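Local coordinates for putative ABC-transporter ATP-binding protein (Alicyclobacillus acidocaldarius, PDB 1Z47), which probably binds and hydrolyses ATP as the ATPase subunit of a putative ABC-type sulfate importer, at residues E231-K236 against S244-S249; E183-V188 against L210-R215. One frame throughout, in Å; residues are numbered along the deposited sequence.

Contact 1. Residues E231-K236 against S244-S249; sequences EEVYEK and SFIGES
Ile246 packs against Val233 and Tyr234 where two short helices, 230-235 and 240-245, lead the ABC ATPase domain of a P-loop NTPase fold out toward the C-terminal beta domain. Its CG2 is the busy branch: 4.2 Å from Val233 CG2 and 4.1 Å from Tyr234 CD1, it meets the phenol ring at the edge, near the ring plane. With chi1 at -55°, Ile246 holds CG2 anti to the backbone N, facing Val233 CG2 and the Tyr234 ring. One residue on, Gly247 lets the chain come close, its CA 3.7 Å from Tyr234 CE1; a CB there would collide with the ring, and a phi of 69° is one that glycine adopts readily. Farther out, Leu210 and Leu47 back Ile246, while Phe308 of the second subunit makes an edge-to-face contact with the Tyr234 ring. Arg285 forms a cation-pi contact with that ring and hydrogen-bonds the backbone oxygens of Tyr234 and Ile246, tying the end of helix 230-235 and the loop after helix 240-245 to one side chain. The phenol oxygen is also gripped by Lys287 NZ, and a water bridges the segments, 2.8 Å from Tyr234 OH and accepting from Glu248 N at 3.1 Å.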
# COMPACT_ATOMS: atom_id res chain seq x y z
N GLU B 231 -8.16 -6.41 -15.77
CA GLU B 231 -8.44 -5.47 -16.84
C GLU B 231 -9.94 -5.21 -16.90
O GLU B 231 -10.36 -4.07 -17.06
CB GLU B 231 -7.94 -6.01 -18.18
CG GLU B 231 -7.98 -4.94 -19.25
CD GLU B 231 -7.49 -5.42 -20.60
OE1 GLU B 231 -7.63 -4.66 -21.58
OE2 GLU B 231 -6.95 -6.54 -20.66
N GLU B 232 -10.73 -6.27 -16.76
CA GLU B 232 -12.17 -6.13 -16.79
C GLU B 232 -12.66 -5.13 -15.74
O GLU B 232 -13.29 -4.12 -16.08
CB GLU B 232 -12.84 -7.49 -16.61
CG GLU B 232 -12.92 -8.27 -17.93
CD GLU B 232 -13.36 -9.72 -17.80
OE1 GLU B 232 -13.49 -10.38 -18.86
OE2 GLU B 232 -13.58 -10.22 -16.67
N VAL B 233 -12.33 -5.38 -14.47
CA VAL B 233 -12.79 -4.49 -13.41
C VAL B 233 -12.23 -3.07 -13.48
O VAL B 233 -12.88 -2.14 -13.01
CB VAL B 233 -12.53 -5.08 -12.00
CG1 VAL B 233 -13.33 -6.34 -11.83
CG2 VAL B 233 -11.03 -5.34 -11.81
N TYR B 234 -11.06 -2.90 -14.10
CA TYR B 234 -10.44 -1.58 -14.22
C TYR B 234 -10.94 -0.78 -15.43
O TYR B 234 -11.23 0.42 -15.31
CB TYR B 234 -8.91 -1.71 -14.33
CG TYR B 234 -8.15 -0.39 -14.32
CD1 TYR B 234 -7.60 0.13 -13.14
CD2 TYR B 234 -7.96 0.33 -15.50
CE1 TYR B 234 -6.87 1.33 -13.15
CE2 TYR B 234 -7.24 1.52 -15.51
CZ TYR B 234 -6.70 2.02 -14.34
OH TYR B 234 -5.96 3.18 -14.39
N GLU B 235 -11.01 -1.43 -16.58
CA GLU B 235 -11.44 -0.75 -17.80
C GLU B 235 -12.94 -0.78 -18.06
O GLU B 235 -13.47 0.13 -18.69
CB GLU B 235 -10.67 -1.31 -19.00
CG GLU B 235 -9.15 -1.12 -18.90
CD GLU B 235 -8.70 0.32 -19.05
OE1 GLU B 235 -9.46 1.25 -18.70
OE2 GLU B 235 -7.55 0.54 -19.51
N LYS B 236 -13.62 -1.82 -17.57
CA LYS B 236 -15.06 -1.97 -17.74
C LYS B 236 -15.80 -2.16 -16.41
O LYS B 236 -16.47 -3.17 -16.19
CB LYS B 236 -15.35 -3.13 -18.70
CG LYS B 236 -14.68 -2.94 -20.07
CD LYS B 236 -15.07 -4.01 -21.09
CE LYS B 236 -14.32 -5.32 -20.87
NZ LYS B 236 -14.75 -6.40 -21.81
N SER B 244 -15.06 3.40 -8.64
CA SER B 244 -14.44 4.21 -7.61
C SER B 244 -13.57 3.41 -6.64
O SER B 244 -12.79 3.99 -5.90
CB SER B 244 -15.54 4.92 -6.81
OG SER B 244 -16.50 5.43 -7.69
N PHE B 245 -13.69 2.09 -6.65
CA PHE B 245 -12.90 1.28 -5.72
C PHE B 245 -11.66 0.64 -6.35
O PHE B 245 -10.71 0.33 -5.63
CB PHE B 245 -13.80 0.19 -5.10
CG PHE B 245 -13.28 -0.38 -3.81
CD1 PHE B 245 -13.21 0.40 -2.66
CD2 PHE B 245 -12.85 -1.71 -3.74
CE1 PHE B 245 -12.72 -0.12 -1.44
CE2 PHE B 245 -12.35 -2.23 -2.53
CZ PHE B 245 -12.29 -1.44 -1.38
N ILE B 246 -11.66 0.45 -7.67
CA ILE B 246 -10.51 -0.13 -8.39
C ILE B 246 -9.76 1.01 -9.08
O ILE B 246 -10.38 1.89 -9.69
CB ILE B 246 -10.96 -1.12 -9.49
CG1 ILE B 246 -11.85 -2.21 -8.91
CG2 ILE B 246 -9.74 -1.74 -10.18
CD1 ILE B 246 -11.29 -2.85 -7.71
N GLY B 247 -8.43 0.99 -8.99
CA GLY B 247 -7.64 2.04 -9.61
C GLY B 247 -7.89 3.32 -8.83
O GLY B 247 -8.54 3.31 -7.79
N GLU B 248 -7.40 4.43 -9.36
CA GLU B 248 -7.57 5.72 -8.71
C GLU B 248 -8.57 6.52 -9.52
O GLU B 248 -8.72 6.31 -10.72
CB GLU B 248 -6.22 6.42 -8.65
CG GLU B 248 -5.30 5.73 -7.62
CD GLU B 248 -3.86 6.20 -7.67
OE1 GLU B 248 -3.06 5.57 -8.39
OE2 GLU B 248 -3.54 7.20 -6.99
N SER B 249 -9.26 7.45 -8.86
CA SER B 249 -10.25 8.23 -9.59
C SER B 249 -10.64 9.55 -8.98
O SER B 249 -10.46 9.78 -7.79
CB SER B 249 -11.53 7.40 -9.82
OG SER B 249 -12.04 6.89 -8.59
O HOH W 1 -5.66 4.35 -11.90

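Contact 2. Residues E183-V188 against L210-R215; sequences ELRTFV and LEVADR
Arg185 and Glu211 carry the charged half of this contact, their side chains crossing at about a right angle. Glu211 OE2 comes within 2.7 Å of Arg185 NH1, but from over one face of the guanidinium, well out of its plane and also 3.1 Å from CZ; the two flat groups are 62° apart. No N-H points at the oxygen, so the salt bridge is one of charge alone. A bend in the Glu211 chain, chi2 114°, swings the carboxylate over that face. Its other oxygen, OE1, pairs with Lys309 of the second subunit, so that Glu211 is shared between two positive charges, which would probably favour its ionised form. The contact joins two helices of the P-loop NTPase fold, 178-195 and 206-212, with strand 198-203 coming between them in the chain. Putting a leucine in place of Arg185 would probably leave Glu211 OE2 without its charged mate on helix 178-195, with Lys309 of the second subunit still at OE1. Apolar packing runs beside the charges: Arg185 CD lies 4.0 Å from Glu211 CG, and Val212 CG1 reaches Arg185 CD at 4.1 Å and the carbonyl oxygen of Arg185 at 4.0 Å. Behind Val212, Phe201 of strand 198-203 fills in from the sheet.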
# COMPACT_ATOMS: atom_id res chain seq x y z
N GLU B 183 7.23 -8.62 -1.36
CA GLU B 183 8.02 -9.78 -1.77
C GLU B 183 7.19 -11.01 -1.48
O GLU B 183 7.19 -11.96 -2.26
CB GLU B 183 9.36 -9.86 -1.02
CG GLU B 183 10.30 -8.69 -1.28
CD GLU B 183 11.56 -8.76 -0.43
OE1 GLU B 183 12.37 -7.80 -0.50
OE2 GLU B 183 11.75 -9.76 0.29
N LEU B 184 6.47 -11.00 -0.37
CA LEU B 184 5.63 -12.15 -0.04
C LEU B 184 4.55 -12.46 -1.08
O LEU B 184 4.37 -13.62 -1.49
CB LEU B 184 4.98 -11.96 1.33
CG LEU B 184 5.85 -12.34 2.53
CD1 LEU B 184 5.06 -12.17 3.81
CD2 LEU B 184 6.33 -13.80 2.36
N ARG B 185 3.82 -11.44 -1.52
CA ARG B 185 2.76 -11.71 -2.49
C ARG B 185 3.35 -12.27 -3.78
O ARG B 185 2.72 -13.09 -4.42
CB ARG B 185 1.95 -10.44 -2.80
CG ARG B 185 2.73 -9.37 -3.49
CD ARG B 185 1.80 -8.27 -3.99
NE ARG B 185 2.47 -6.98 -4.11
CZ ARG B 185 3.65 -6.78 -4.71
NH1 ARG B 185 4.31 -7.79 -5.26
NH2 ARG B 185 4.17 -5.56 -4.74
N THR B 186 4.55 -11.83 -4.16
CA THR B 186 5.17 -12.35 -5.37
C THR B 186 5.53 -13.82 -5.17
O THR B 186 5.45 -14.63 -6.10
CB THR B 186 6.43 -11.53 -5.75
OG1 THR B 186 6.03 -10.23 -6.19
CG2 THR B 186 7.21 -12.20 -6.86
N PHE B 187 5.89 -14.17 -3.95
CA PHE B 187 6.25 -15.54 -3.63
C PHE B 187 5.03 -16.44 -3.64
O PHE B 187 5.05 -17.54 -4.24
CB PHE B 187 6.93 -15.59 -2.26
CG PHE B 187 7.24 -16.97 -1.81
CD1 PHE B 187 8.10 -17.77 -2.53
CD2 PHE B 187 6.68 -17.46 -0.64
CE1 PHE B 187 8.39 -19.05 -2.11
CE2 PHE B 187 6.97 -18.73 -0.21
CZ PHE B 187 7.83 -19.53 -0.94
N VAL B 188 3.96 -15.99 -2.98
CA VAL B 188 2.72 -16.75 -2.90
C VAL B 188 2.22 -17.02 -4.32
O VAL B 188 1.73 -18.11 -4.62
CB VAL B 188 1.63 -15.98 -2.11
CG1 VAL B 188 0.26 -16.60 -2.38
CG2 VAL B 188 1.93 -16.02 -0.60
N LEU B 210 -5.22 -6.49 -8.23
CA LEU B 210 -4.85 -6.43 -9.65
C LEU B 210 -3.53 -7.14 -9.91
O LEU B 210 -3.33 -7.77 -10.96
CB LEU B 210 -4.69 -4.98 -10.13
CG LEU B 210 -5.90 -4.04 -10.12
CD1 LEU B 210 -5.41 -2.62 -10.46
CD2 LEU B 210 -6.97 -4.50 -11.11
N GLU B 211 -2.63 -7.02 -8.95
CA GLU B 211 -1.31 -7.61 -9.08
C GLU B 211 -1.22 -9.13 -9.09
O GLU B 211 -0.47 -9.70 -9.90
CB GLU B 211 -0.41 -7.11 -7.97
CG GLU B 211 0.88 -7.89 -7.90
CD GLU B 211 2.09 -7.07 -8.24
OE1 GLU B 211 1.98 -6.11 -9.05
OE2 GLU B 211 3.16 -7.39 -7.71
N VAL B 212 -1.95 -9.79 -8.21
CA VAL B 212 -1.83 -11.24 -8.15
C VAL B 212 -3.03 -12.08 -8.55
O VAL B 212 -2.86 -13.25 -8.85
CB VAL B 212 -1.37 -11.70 -6.74
CG1 VAL B 212 -0.07 -11.00 -6.34
CG2 VAL B 212 -2.43 -11.42 -5.73
N ALA B 213 -4.23 -11.51 -8.59
CA ALA B 213 -5.40 -12.33 -8.92
C ALA B 213 -5.69 -12.57 -10.40
O ALA B 213 -5.41 -11.72 -11.26
CB ALA B 213 -6.64 -11.74 -8.26
N ASP B 214 -6.22 -13.76 -10.69
CA ASP B 214 -6.62 -14.11 -12.06
C ASP B 214 -7.93 -13.35 -12.29
O ASP B 214 -8.12 -12.73 -13.34
CB ASP B 214 -6.83 -15.61 -12.18
CG ASP B 214 -5.52 -16.38 -12.05
OD1 ASP B 214 -5.46 -17.33 -11.25
OD2 ASP B 214 -4.58 -16.02 -12.77
N ARG B 215 -8.82 -13.42 -11.31
CA ARG B 215 -10.09 -12.68 -11.34
C ARG B 215 -10.39 -12.12 -9.94
O ARG B 215 -10.02 -12.70 -8.91
CB ARG B 215 -11.28 -13.54 -11.80
CG ARG B 215 -11.28 -13.80 -13.32
CD ARG B 215 -12.59 -14.41 -13.75
NE ARG B 215 -12.80 -15.70 -13.10
CZ ARG B 215 -13.98 -16.29 -12.98
NH1 ARG B 215 -15.07 -15.69 -13.47
NH2 ARG B 215 -14.06 -17.47 -12.39

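From the N terminus, contact 2 comes first: the chain runs on from 183-188 to the end of helix 178-195, strand 198-203 is laid into the central mixed sheet, and helix 206-212 returns at 210-215 to close the loop. Strands 215-220 and 223-228 then complete that sheet's far edge before contact 1 closes a much shorter loop, from 231-236 to 244-249. The two loops follow in series and neither nest nor cross. Contact 2 joins helices 178-195 and 206-212; contact 1 joins helix 230-235 to the loop after helix 240-245. Their centres lie about 17 Å apart, yet Leu210 links them, its CD2 4.0 Å from Ile246 CG2, and both meet the second subunit.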